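Local coordinates for penicillin-binding protein PbpB (Mycobacterium tuberculosis, PDB 6KGU) that cross-links peptidoglycan from lipid-linked intermediates during cell wall synthesis and is inactivated by beta-lactam antibiotics such as aztreonam, which is bound here as an acyl-enzyme, at residues 328-333 with 379-384; 267-272 with 322-327; 337-342 with 367-372. All blocks are in the same frame, centred on the assembly; numbering follows the deposited sequence. Where two conformers were deposited one is given.

Contact 1. Residues 328-333 with 379-384; sequences GTLMLS and NLPIGQ. With AZR (2-({[(1Z)-1-(2-amino-1,3-thiazol-4-yl)-2-oxo-2-{[(2S,3S)-1-oxo-3-(sulfoamino)butan-2-yl]amino}ethylidene]amino}oxy)-2-methylpropanoic acid), chain B.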
loop_
_atom_site.group_PDB
_atom_site.type_symbol
_atom_site.label_atom_id
_atom_site.label_comp_id
_atom_site.label_asym_id
_atom_site.label_seq_id
_atom_site.Cartn_x
_atom_site.Cartn_y
_atom_site.Cartn_z
ATOM N N GLY A 328 -20.641 1.562 -14.753
ATOM C CA GLY A 328 -19.747 1.399 -15.888
ATOM C C GLY A 328 -18.730 0.300 -15.651
ATOM O O GLY A 328 -18.398 -0.467 -16.564
ATOM N N THR A 329 -18.236 0.190 -14.415
ATOM C CA THR A 329 -17.260 -0.854 -14.112
ATOM C C THR A 329 -17.869 -2.238 -14.302
ATOM O O THR A 329 -17.242 -3.131 -14.883
ATOM C CB THR A 329 -16.734 -0.669 -12.691
ATOM O OG1 THR A 329 -16.005 0.569 -12.622
ATOM C CG2 THR A 329 -15.787 -1.828 -12.300
ATOM N N LEU A 330 -19.111 -2.420 -13.858
ATOM C CA LEU A 330 -19.736 -3.738 -13.951
ATOM C C LEU A 330 -20.136 -4.070 -15.382
ATOM O O LEU A 330 -20.053 -5.230 -15.791
ATOM C CB LEU A 330 -20.939 -3.823 -13.016
ATOM C CG LEU A 330 -20.540 -3.863 -11.538
ATOM C CD1 LEU A 330 -21.771 -3.794 -10.651
ATOM C CD2 LEU A 330 -19.738 -5.105 -11.239
ATOM N N MET A 331 -20.577 -3.075 -16.158
ATOM C CA MET A 331 -20.869 -3.323 -17.565
ATOM C C MET A 331 -19.630 -3.812 -18.301
ATOM O O MET A 331 -19.684 -4.795 -19.047
ATOM C CB MET A 331 -21.422 -2.056 -18.212
ATOM C CG MET A 331 -22.772 -1.675 -17.649
ATOM S SD MET A 331 -23.496 -0.286 -18.490
ATOM C CE MET A 331 -23.380 -0.837 -20.181
ATOM N N LEU A 332 -18.491 -3.143 -18.082
ATOM C CA LEU A 332 -17.229 -3.576 -18.678
ATOM C C LEU A 332 -16.777 -4.911 -18.114
ATOM O O LEU A 332 -16.231 -5.743 -18.843
ATOM C CB LEU A 332 -16.127 -2.531 -18.436
ATOM C CG LEU A 332 -16.247 -1.179 -19.134
ATOM C CD1 LEU A 332 -15.239 -0.178 -18.530
ATOM C CD2 LEU A 332 -16.059 -1.340 -20.663
ATOM N N SER A 333 -16.953 -5.116 -16.806
ATOM C CA SER A 333 -16.616 -6.411 -16.218
ATOM C C SER A 333 -17.451 -7.539 -16.834
ATOM O O SER A 333 -16.971 -8.674 -16.948
ATOM C CB SER A 333 -16.809 -6.370 -14.691
ATOM O OG SER A 333 -15.934 -5.427 -14.089
ATOM N N ASN A 379 -20.198 -7.614 -7.118
ATOM C CA ASN A 379 -19.582 -6.913 -5.999
ATOM C C ASN A 379 -18.070 -6.794 -6.120
ATOM O O ASN A 379 -17.523 -5.700 -5.938
ATOM C CB ASN A 379 -19.943 -7.616 -4.681
ATOM C CG ASN A 379 -21.408 -7.424 -4.304
ATOM O OD1 ASN A 379 -22.133 -8.388 -4.097
ATOM N ND2 ASN A 379 -21.845 -6.179 -4.238
ATOM N N LEU A 380 -17.377 -7.904 -6.395
ATOM C CA LEU A 380 -15.914 -7.894 -6.459
ATOM C C LEU A 380 -15.342 -6.826 -7.388
ATOM O O LEU A 380 -14.396 -6.133 -6.977
ATOM C CB LEU A 380 -15.392 -9.279 -6.878
ATOM C CG LEU A 380 -15.563 -10.439 -5.904
ATOM C CD1 LEU A 380 -14.753 -11.651 -6.378
ATOM C CD2 LEU A 380 -15.181 -10.019 -4.479
ATOM N N PRO A 381 -15.833 -6.645 -8.623
ATOM C CA PRO A 381 -15.208 -5.650 -9.514
ATOM C C PRO A 381 -15.238 -4.235 -8.979
ATOM O O PRO A 381 -14.367 -3.447 -9.348
ATOM C CB PRO A 381 -16.009 -5.775 -10.816
ATOM C CG PRO A 381 -16.499 -7.216 -10.812
ATOM C CD PRO A 381 -16.845 -7.452 -9.346
ATOM N N ILE A 382 -16.172 -3.879 -8.097
ATOM C CA ILE A 382 -16.137 -2.550 -7.493
ATOM C C ILE A 382 -15.524 -2.574 -6.088
ATOM O O ILE A 382 -15.626 -1.589 -5.356
ATOM C CB ILE A 382 -17.532 -1.899 -7.502
ATOM C CG1 ILE A 382 -18.585 -2.793 -6.843
ATOM C CG2 ILE A 382 -17.966 -1.650 -8.952
ATOM C CD1 ILE A 382 -18.716 -2.646 -5.355
ATOM N N GLY A 383 -14.873 -3.669 -5.708
ATOM C CA GLY A 383 -14.156 -3.722 -4.448
ATOM C C GLY A 383 -14.983 -4.088 -3.232
ATOM O O GLY A 383 -14.578 -3.761 -2.111
ATOM N N GLN A 384 -16.122 -4.751 -3.406
ATOM C CA GLN A 384 -16.952 -5.187 -2.291
ATOM C C GLN A 384 -16.923 -6.704 -2.225
ATOM O O GLN A 384 -16.953 -7.370 -3.262
ATOM C CB GLN A 384 -18.397 -4.693 -2.441
ATOM C CG GLN A 384 -19.292 -4.956 -1.232
ATOM C CD GLN A 384 -20.770 -4.654 -1.508
ATOM O OE1 GLN A 384 -21.109 -3.622 -2.097
ATOM N NE2 GLN A 384 -21.651 -5.560 -1.093
HETATM C C7 AZR B . -18.031 6.182 -5.257
HETATM S S8 AZR B . -17.483 -1.388 -1.481
HETATM O O9 AZR B . -14.779 3.381 -3.944
HETATM O O10 AZR B . -19.352 2.396 -4.520
HETATM O O11 AZR B . -19.966 4.233 -2.037
HETATM N N12 AZR B . -15.644 5.795 -5.790
HETATM N N13 AZR B . -17.530 3.437 -3.629
HETATM N N14 AZR B . -19.649 3.000 -1.393
HETATM N N15 AZR B . -18.663 0.598 -0.315
HETATM N N16 AZR B . -18.086 -1.163 1.133
HETATM S S17 AZR B . -14.652 6.992 -5.428
HETATM C C18 AZR B . -16.762 5.429 -4.901
HETATM C C19 AZR B . -16.943 3.902 -4.881
HETATM C C20 AZR B . -15.507 3.317 -4.902
HETATM C C21 AZR B . -18.637 2.674 -3.557
HETATM C C22 AZR B . -18.983 2.238 -2.176
HETATM C C23 AZR B . -20.654 5.137 -1.201
HETATM C C24 AZR B . -18.528 0.923 -1.659
HETATM C C25 AZR B . -17.927 -0.018 -2.434
HETATM C C26 AZR B . -18.147 -0.589 -0.076
HETATM C C27 AZR B . -19.652 5.595 -0.157
HETATM C C28 AZR B . -21.179 6.308 -2.012
HETATM C C29 AZR B . -21.816 4.389 -0.552
HETATM O O30 AZR B . -22.267 3.349 -0.984
HETATM O O31 AZR B . -22.300 5.007 0.480
HETATM O O32 AZR B . -15.349 8.213 -5.598
HETATM O O33 AZR B . -13.559 6.992 -6.538
HETATM O O34 AZR B . -14.004 6.671 -4.210
#

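Contact 2. Residues 267-272 with 322-327; sequences PGSVNK and GKSSNV. With AZR (2-({[(1Z)-1-(2-amino-1,3-thiazol-4-yl)-2-oxo-2-{[(2S,3S)-1-oxo-3-(sulfoamino)butan-2-yl]amino}ethylidene]amino}oxy)-2-methylpropanoic acid), chain B.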
loop_
_atom_site.group_PDB
_atom_site.type_symbol
_atom_site.label_atom_id
_atom_site.label_comp_id
_atom_site.label_asym_id
_atom_site.label_seq_id
_atom_site.Cartn_x
_atom_site.Cartn_y
_atom_site.Cartn_z
ATOM N N PRO A 267 -11.618 -2.943 -0.093
ATOM C CA PRO A 267 -10.979 -1.844 -0.827
ATOM C C PRO A 267 -11.944 -0.846 -1.461
ATOM O O PRO A 267 -11.574 0.306 -1.689
ATOM C CB PRO A 267 -10.184 -2.583 -1.908
ATOM C CG PRO A 267 -11.023 -3.819 -2.173
ATOM C CD PRO A 267 -11.499 -4.230 -0.804
ATOM N N GLY A 268 -13.152 -1.270 -1.811
ATOM C CA GLY A 268 -13.953 -0.395 -2.655
ATOM C C GLY A 268 -13.222 -0.095 -3.955
ATOM O O GLY A 268 -12.523 -0.950 -4.509
ATOM N N SER A 269 -13.326 1.158 -4.416
ATOM C CA SER A 269 -13.015 1.487 -5.812
ATOM C C SER A 269 -11.534 1.396 -6.183
ATOM O O SER A 269 -11.219 1.403 -7.387
ATOM C CB SER A 269 -13.513 2.895 -6.146
ATOM O OG SER A 269 -14.935 2.912 -6.216
ATOM N N VAL A 270 -10.607 1.340 -5.217
ATOM C CA VAL A 270 -9.221 1.147 -5.636
ATOM C C VAL A 270 -9.062 -0.201 -6.304
ATOM O O VAL A 270 -8.142 -0.390 -7.106
ATOM C CB VAL A 270 -8.194 1.287 -4.491
ATOM C CG1 VAL A 270 -8.031 2.742 -4.118
ATOM C CG2 VAL A 270 -8.564 0.398 -3.278
ATOM N N ASN A 271 -9.967 -1.138 -6.027
ATOM C CA ASN A 271 -9.917 -2.427 -6.696
ATOM C C ASN A 271 -10.234 -2.343 -8.185
ATOM O O ASN A 271 -10.028 -3.336 -8.894
ATOM C CB ASN A 271 -10.880 -3.418 -6.023
ATOM C CG ASN A 271 -10.451 -4.848 -6.246
ATOM O OD1 ASN A 271 -9.287 -5.177 -6.038
ATOM N ND2 ASN A 271 -11.364 -5.695 -6.714
ATOM N N LYS A 272 -10.738 -1.206 -8.675
ATOM C CA LYS A 272 -11.145 -1.132 -10.069
ATOM C C LYS A 272 -9.967 -1.273 -11.020
ATOM O O LYS A 272 -10.172 -1.552 -12.205
ATOM C CB LYS A 272 -11.904 0.173 -10.334
ATOM C CG LYS A 272 -13.300 0.195 -9.662
ATOM C CD LYS A 272 -14.086 1.456 -10.003
ATOM C CE LYS A 272 -15.393 1.545 -9.215
ATOM N NZ LYS A 272 -16.144 2.816 -9.529
ATOM N N GLY A 322 -12.116 7.231 -14.294
ATOM C CA GLY A 322 -11.795 8.568 -13.813
ATOM C C GLY A 322 -12.868 9.139 -12.898
ATOM O O GLY A 322 -12.555 9.818 -11.917
ATOM N N LYS A 323 -14.146 8.867 -13.199
ATOM C CA LYS A 323 -15.266 9.314 -12.370
ATOM C C LYS A 323 -15.715 8.260 -11.369
ATOM O O LYS A 323 -16.505 8.579 -10.473
ATOM C CB LYS A 323 -16.465 9.722 -13.239
ATOM C CG LYS A 323 -16.207 11.000 -14.059
ATOM C CD LYS A 323 -17.476 11.646 -14.587
ATOM C CE LYS A 323 -17.155 12.828 -15.518
ATOM N NZ LYS A 323 -16.456 13.952 -14.807
ATOM N N SER A 324 -15.222 7.030 -11.505
ATOM C CA SER A 324 -15.537 5.910 -10.619
ATOM C C SER A 324 -17.027 5.550 -10.693
ATOM O O SER A 324 -17.747 5.546 -9.693
ATOM C CB SER A 324 -15.102 6.201 -9.181
ATOM O OG SER A 324 -14.790 4.988 -8.481
ATOM N N SER A 325 -17.481 5.242 -11.912
ATOM C CA SER A 325 -18.822 4.697 -12.120
ATOM C C SER A 325 -18.802 3.208 -11.791
ATOM O O SER A 325 -18.109 2.432 -12.461
ATOM C CB SER A 325 -19.288 4.937 -13.555
ATOM O OG SER A 325 -20.490 4.218 -13.821
ATOM N N ASN A 326 -19.502 2.820 -10.713
ATOM C CA ASN A 326 -19.690 1.403 -10.409
ATOM C C ASN A 326 -20.442 0.701 -11.533
ATOM O O ASN A 326 -20.099 -0.425 -11.913
ATOM C CB ASN A 326 -20.467 1.211 -9.096
ATOM C CG ASN A 326 -19.680 1.620 -7.851
ATOM O OD1 ASN A 326 -18.472 1.843 -7.888
ATOM N ND2 ASN A 326 -20.385 1.705 -6.730
ATOM N N VAL A 327 -21.494 1.341 -12.048
ATOM C CA VAL A 327 -22.278 0.750 -13.132
ATOM C C VAL A 327 -21.409 0.540 -14.368
ATOM O O VAL A 327 -21.425 -0.531 -14.986
ATOM C CB VAL A 327 -23.501 1.627 -13.441
ATOM C CG1 VAL A 327 -24.198 1.142 -14.719
ATOM C CG2 VAL A 327 -24.480 1.627 -12.239
HETATM C C7 AZR B . -18.031 6.182 -5.257
HETATM S S8 AZR B . -17.483 -1.388 -1.481
HETATM O O9 AZR B . -14.779 3.381 -3.944
HETATM O O10 AZR B . -19.352 2.396 -4.520
HETATM O O11 AZR B . -19.966 4.233 -2.037
HETATM N N12 AZR B . -15.644 5.795 -5.790
HETATM N N13 AZR B . -17.530 3.437 -3.629
HETATM N N14 AZR B . -19.649 3.000 -1.393
HETATM N N15 AZR B . -18.663 0.598 -0.315
HETATM N N16 AZR B . -18.086 -1.163 1.133
HETATM S S17 AZR B . -14.652 6.992 -5.428
HETATM C C18 AZR B . -16.762 5.429 -4.901
HETATM C C19 AZR B . -16.943 3.902 -4.881
HETATM C C20 AZR B . -15.507 3.317 -4.902
HETATM C C21 AZR B . -18.637 2.674 -3.557
HETATM C C22 AZR B . -18.983 2.238 -2.176
HETATM C C23 AZR B . -20.654 5.137 -1.201
HETATM C C24 AZR B . -18.528 0.923 -1.659
HETATM C C25 AZR B . -17.927 -0.018 -2.434
HETATM C C26 AZR B . -18.147 -0.589 -0.076
HETATM C C27 AZR B . -19.652 5.595 -0.157
HETATM C C28 AZR B . -21.179 6.308 -2.012
HETATM C C29 AZR B . -21.816 4.389 -0.552
HETATM O O30 AZR B . -22.267 3.349 -0.984
HETATM O O31 AZR B . -22.300 5.007 0.480
HETATM O O32 AZR B . -15.349 8.213 -5.598
HETATM O O33 AZR B . -13.559 6.992 -6.538
HETATM O O34 AZR B . -14.004 6.671 -4.210
#

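Contact 3. Residues 337-342 with 367-372; sequences GPERYY and PPIDQW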
loop_
_atom_site.group_PDB
_atom_site.type_symbol
_atom_site.label_atom_id
_atom_site.label_comp_id
_atom_site.label_asym_id
_atom_site.label_seq_id
_atom_site.Cartn_x
_atom_site.Cartn_y
_atom_site.Cartn_z
ATOM N N GLY A 337 -16.132 -11.367 -17.968
ATOM C CA GLY A 337 -16.644 -12.626 -17.475
ATOM C C GLY A 337 -16.026 -13.010 -16.140
ATOM O O GLY A 337 -14.921 -12.575 -15.795
ATOM N N PRO A 338 -16.742 -13.835 -15.360
ATOM C CA PRO A 338 -16.246 -14.225 -14.023
ATOM C C PRO A 338 -14.903 -14.940 -14.029
ATOM O O PRO A 338 -14.040 -14.637 -13.191
ATOM C CB PRO A 338 -17.362 -15.146 -13.498
ATOM C CG PRO A 338 -18.577 -14.735 -14.234
ATOM C CD PRO A 338 -18.119 -14.310 -15.603
ATOM N N GLU A 339 -14.701 -15.879 -14.959
ATOM C CA GLU A 339 -13.481 -16.686 -14.960
ATOM C C GLU A 339 -12.244 -15.841 -15.225
ATOM O O GLU A 339 -11.249 -15.931 -14.497
ATOM C CB GLU A 339 -13.588 -17.792 -16.005
ATOM C CG GLU A 339 -14.428 -18.975 -15.553
ATOM C CD GLU A 339 -14.089 -20.244 -16.314
ATOM O OE1 GLU A 339 -13.974 -20.183 -17.557
ATOM O OE2 GLU A 339 -13.915 -21.299 -15.664
ATOM N N ARG A 340 -12.261 -15.049 -16.296
ATOM C CA ARG A 340 -11.097 -14.223 -16.574
ATOM C C ARG A 340 -10.922 -13.166 -15.488
ATOM O O ARG A 340 -9.794 -12.837 -15.116
ATOM C CB ARG A 340 -11.208 -13.590 -17.962
ATOM C CG ARG A 340 -10.954 -14.578 -19.107
ATOM C CD ARG A 340 -10.990 -13.944 -20.508
ATOM N NE ARG A 340 -12.275 -13.304 -20.811
ATOM C CZ ARG A 340 -12.642 -12.907 -22.032
ATOM N NH1 ARG A 340 -11.825 -13.098 -23.065
ATOM N NH2 ARG A 340 -13.821 -12.319 -22.223
ATOM N N TYR A 341 -12.023 -12.648 -14.941
ATOM C CA TYR A 341 -11.891 -11.676 -13.865
ATOM C C TYR A 341 -11.219 -12.301 -12.646
ATOM O O TYR A 341 -10.252 -11.754 -12.108
ATOM C CB TYR A 341 -13.244 -11.095 -13.478
ATOM C CG TYR A 341 -13.046 -10.037 -12.431
ATOM C CD1 TYR A 341 -12.626 -8.755 -12.786
ATOM C CD2 TYR A 341 -13.202 -10.332 -11.078
ATOM C CE1 TYR A 341 -12.394 -7.784 -11.813
ATOM C CE2 TYR A 341 -12.985 -9.385 -10.110
ATOM C CZ TYR A 341 -12.570 -8.111 -10.473
ATOM O OH TYR A 341 -12.346 -7.171 -9.487
ATOM N N TYR A 342 -11.723 -13.451 -12.190
ATOM C CA TYR A 342 -11.109 -14.099 -11.038
ATOM C C TYR A 342 -9.650 -14.455 -11.308
ATOM O O TYR A 342 -8.802 -14.354 -10.411
ATOM C CB TYR A 342 -11.900 -15.345 -10.643
ATOM C CG TYR A 342 -11.298 -16.090 -9.477
ATOM C CD1 TYR A 342 -11.461 -15.629 -8.182
ATOM C CD2 TYR A 342 -10.582 -17.262 -9.671
ATOM C CE1 TYR A 342 -10.922 -16.308 -7.110
ATOM C CE2 TYR A 342 -10.035 -17.956 -8.599
ATOM C CZ TYR A 342 -10.217 -17.473 -7.323
ATOM O OH TYR A 342 -9.683 -18.145 -6.249
ATOM N N PRO A 367 -12.971 -14.630 -2.036
ATOM C CA PRO A 367 -13.768 -15.864 -2.236
ATOM C C PRO A 367 -13.396 -16.563 -3.531
ATOM O O PRO A 367 -13.458 -15.964 -4.618
ATOM C CB PRO A 367 -15.217 -15.350 -2.273
ATOM C CG PRO A 367 -15.112 -13.915 -2.625
ATOM C CD PRO A 367 -13.799 -13.418 -2.060
ATOM N N PRO A 368 -12.972 -17.825 -3.455
ATOM C CA PRO A 368 -12.673 -18.577 -4.681
ATOM C C PRO A 368 -13.914 -18.726 -5.553
ATOM O O PRO A 368 -15.050 -18.691 -5.074
ATOM C CB PRO A 368 -12.176 -19.937 -4.161
ATOM C CG PRO A 368 -12.740 -20.049 -2.794
ATOM C CD PRO A 368 -12.794 -18.647 -2.245
ATOM N N ILE A 369 -13.684 -18.857 -6.860
ATOM C CA ILE A 369 -14.796 -18.748 -7.795
ATOM C C ILE A 369 -15.785 -19.902 -7.625
ATOM O O ILE A 369 -17.001 -19.697 -7.745
ATOM C CB ILE A 369 -14.268 -18.625 -9.240
ATOM C CG1 ILE A 369 -15.406 -18.245 -10.195
ATOM C CG2 ILE A 369 -13.520 -19.881 -9.683
ATOM C CD1 ILE A 369 -14.939 -17.988 -11.627
ATOM N N ASP A 370 -15.309 -21.109 -7.284
ATOM C CA ASP A 370 -16.245 -22.219 -7.135
ATOM C C ASP A 370 -17.204 -22.036 -5.965
ATOM O O ASP A 370 -18.171 -22.798 -5.861
ATOM C CB ASP A 370 -15.501 -23.555 -7.002
ATOM C CG ASP A 370 -14.473 -23.562 -5.884
ATOM O OD1 ASP A 370 -14.374 -22.570 -5.129
ATOM O OD2 ASP A 370 -13.765 -24.586 -5.762
ATOM N N GLN A 371 -16.997 -21.032 -5.115
ATOM C CA GLN A 371 -17.909 -20.748 -4.016
ATOM C C GLN A 371 -18.667 -19.437 -4.191
ATOM O O GLN A 371 -19.360 -19.013 -3.266
ATOM C CB GLN A 371 -17.140 -20.750 -2.695
ATOM C CG GLN A 371 -16.343 -22.034 -2.500
ATOM C CD GLN A 371 -15.382 -21.967 -1.331
ATOM O OE1 GLN A 371 -15.534 -21.139 -0.429
ATOM N NE2 GLN A 371 -14.372 -22.833 -1.350
ATOM N N TRP A 372 -18.575 -18.797 -5.354
ATOM C CA TRP A 372 -19.271 -17.530 -5.559
ATOM C C TRP A 372 -20.785 -17.712 -5.464
ATOM O O TRP A 372 -21.341 -18.717 -5.914
ATOM C CB TRP A 372 -18.911 -16.935 -6.925
ATOM C CG TRP A 372 -17.532 -16.319 -7.001
ATOM C CD1 TRP A 372 -16.532 -16.408 -6.069
ATOM C CD2 TRP A 372 -17.011 -15.505 -8.064
ATOM N NE1 TRP A 372 -15.422 -15.716 -6.493
ATOM C CE2 TRP A 372 -15.693 -15.148 -7.711
ATOM C CE3 TRP A 372 -17.536 -15.043 -9.277
ATOM C CZ2 TRP A 372 -14.889 -14.361 -8.534
ATOM C CZ3 TRP A 372 -16.739 -14.254 -10.090
ATOM C CH2 TRP A 372 -15.431 -13.917 -9.713
#

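Contact 1. Residues 328-333 with 379-384
Thr329 opens the contact on the helical side, with its methyl group CG2 anti to the backbone N. That torsion sets CG2 against the 379-384 turn, where it meets the carbonyl oxygen of Pro381 (Thr329 CG2 to Pro381 O, 3.7 Å) and the branch methyl of Ile382 (Thr329 CG2 to Ile382 CG2, 4.0 Å). OG1 is hydrogen-bonded back to the carbonyl oxygen of Ser325, the N-cap residue of this helix. Next, Leu330 CD2 lies against the Pro381 ring, 3.8 Å from Pro381 CB, and the two side chains run at about a right angle. Leu330 CG also touches Ile382 CG2. One turn further on, Ser333 sets OG against the same ring, 3.3 Å from Pro381 CB. This OG donates to Thr329 O at 2.8 Å, arriving above the carbonyl plane, so the buried hydroxyl is satisfied within its helix while its flank meets carbon. The Pro381 ring thus rests against the helix in the angle between Leu330 and Ser333. The turn itself is tied by Asn379 O, which accepts from Ile382 N and Gln384 N on opposite faces of its plane. The contact joins helix 326-336 of the transpeptidase domain to a turn whose Gly383 and Gln384 belong to the aztreonam pocket; Gln384 CB lies 3.6 Å from the thiazole sulfur S8 of the drug. In the fold, helix 326-336 packs Thr329 and Ser333 also on Ala275 of helix 272-281 and touches helix 317-323 through Thr329, while Pro381 and Leu380 rest on Tyr341 of helix 338-347.

Contact 2. Residues 267-272 with 322-327
Lys272 and Ser324 meet by a hydrogen bond, NZ donating to Ser324 OG at 2.8 Å. A second bond runs from Lys272 NZ to Asn326 OD1, 3.0 Å long, with the donor tilted 16° from the carbonyl plane. The lysine chain is fully extended beyond CG, which carries its amine to both acceptors. Further bonds go to the drug. The Asn326 amide is used at both ends: OD1 takes the lysine, and ND2 donates to O10, the oxygen of the side-chain amide of aztreonam, though at 2.5 Å the bond is implausibly short in the model. Ser324 OG accepts from the drug's N12 at 2.9 Å. Ser324 OG is also bonded to Lys475 NZ. The covalent link is Ser269 OG to C20 of aztreonam, 1.5 Å, the acyl-ester left after ring opening; Ser269 N donates to the ester carbonyl oxygen O9 of the drug at 2.7 Å, as in an oxyanion hole. Ser269 and Lys272 fit the SxxK motif, just ahead of and at the start of helix 272-281, and Ser324 and Asn326 fit the SxN motif. With Lys475 in the neighbouring KTG sequence of strand 473-483, the arrangement is consistent with the active site of the penicillin-binding transpeptidases, Ser269 being the acylated residue.

Contact 3. Residues 337-342 with 367-372
The ring of Tyr342 carries Ile369 over one face: the CB of Ile369 stands 4.1 Å from the ring centroid and 17° off its normal, a CH-pi contact, with Ile369 N above the same face but nearer the rim. Tyr342 CG is anti to the backbone N (chi1 178°), which swings the ring out from the helix across the 367-372 segment and brings its OH to Pro368 CA at 3.4 Å. The indole of Trp372 has Ile369 CG1 over the centre of one face, so the one isoleucine serves both rings; at the indole edge, in plane, lies the carbonyl carbon of Pro367. The Tyr342 and Trp372 rings themselves meet obliquely, planes at 84°, through Tyr342 CD1 and Trp372 CZ2. Farther round the benzo end of the indole, Trp372 CZ3 sits 3.6 Å from Pro338 CB, and Trp372 CH2 approaches the edge of the Tyr341 ring, near its plane. The far tip of Ile369, CD1, reaches the helix start, 3.8 Å from Pro338 O and close to Glu339 CA. Inside its own segment, Trp372 NE1 donates to Pro367 O at 2.7 Å, the acceptor lying in the indole plane; this bond limits the rotation of the indole. Pro338 also touches Phe377. No hydrogen bond crosses between the segments, so the join between the first turn of helix 338-347 and this loop rests on the shape fit and van der Waals contact of rings and isoleucine at a partly exposed surface, with the indole N-H paired inside its own loop.

Contacts 1 and 2 are buried and about 7 Å apart between centres, both drawing on helix 326-336 and both touching aztreonam; contact 3 lies at the surface, its centre about 13 Å from that of contact 1 and 19 Å from that of contact 2. The chemistry follows this placing. Contact 2 is polar, built on hydrogen bonds, with Ser269 covalently joined to the drug; contact 1 is mostly apolar, its hydroxyls satisfied by backbone carbonyls of the helix and its N-cap; contact 3 is aromatic and aliphatic. The 379-384 turn ties the set together: Gly383 and Leu380 probably hydrogen-bond to Gly268 and Asn271 of contact 2, and the turn also borders contact 3, which is nested in the loop that contact 1 closes.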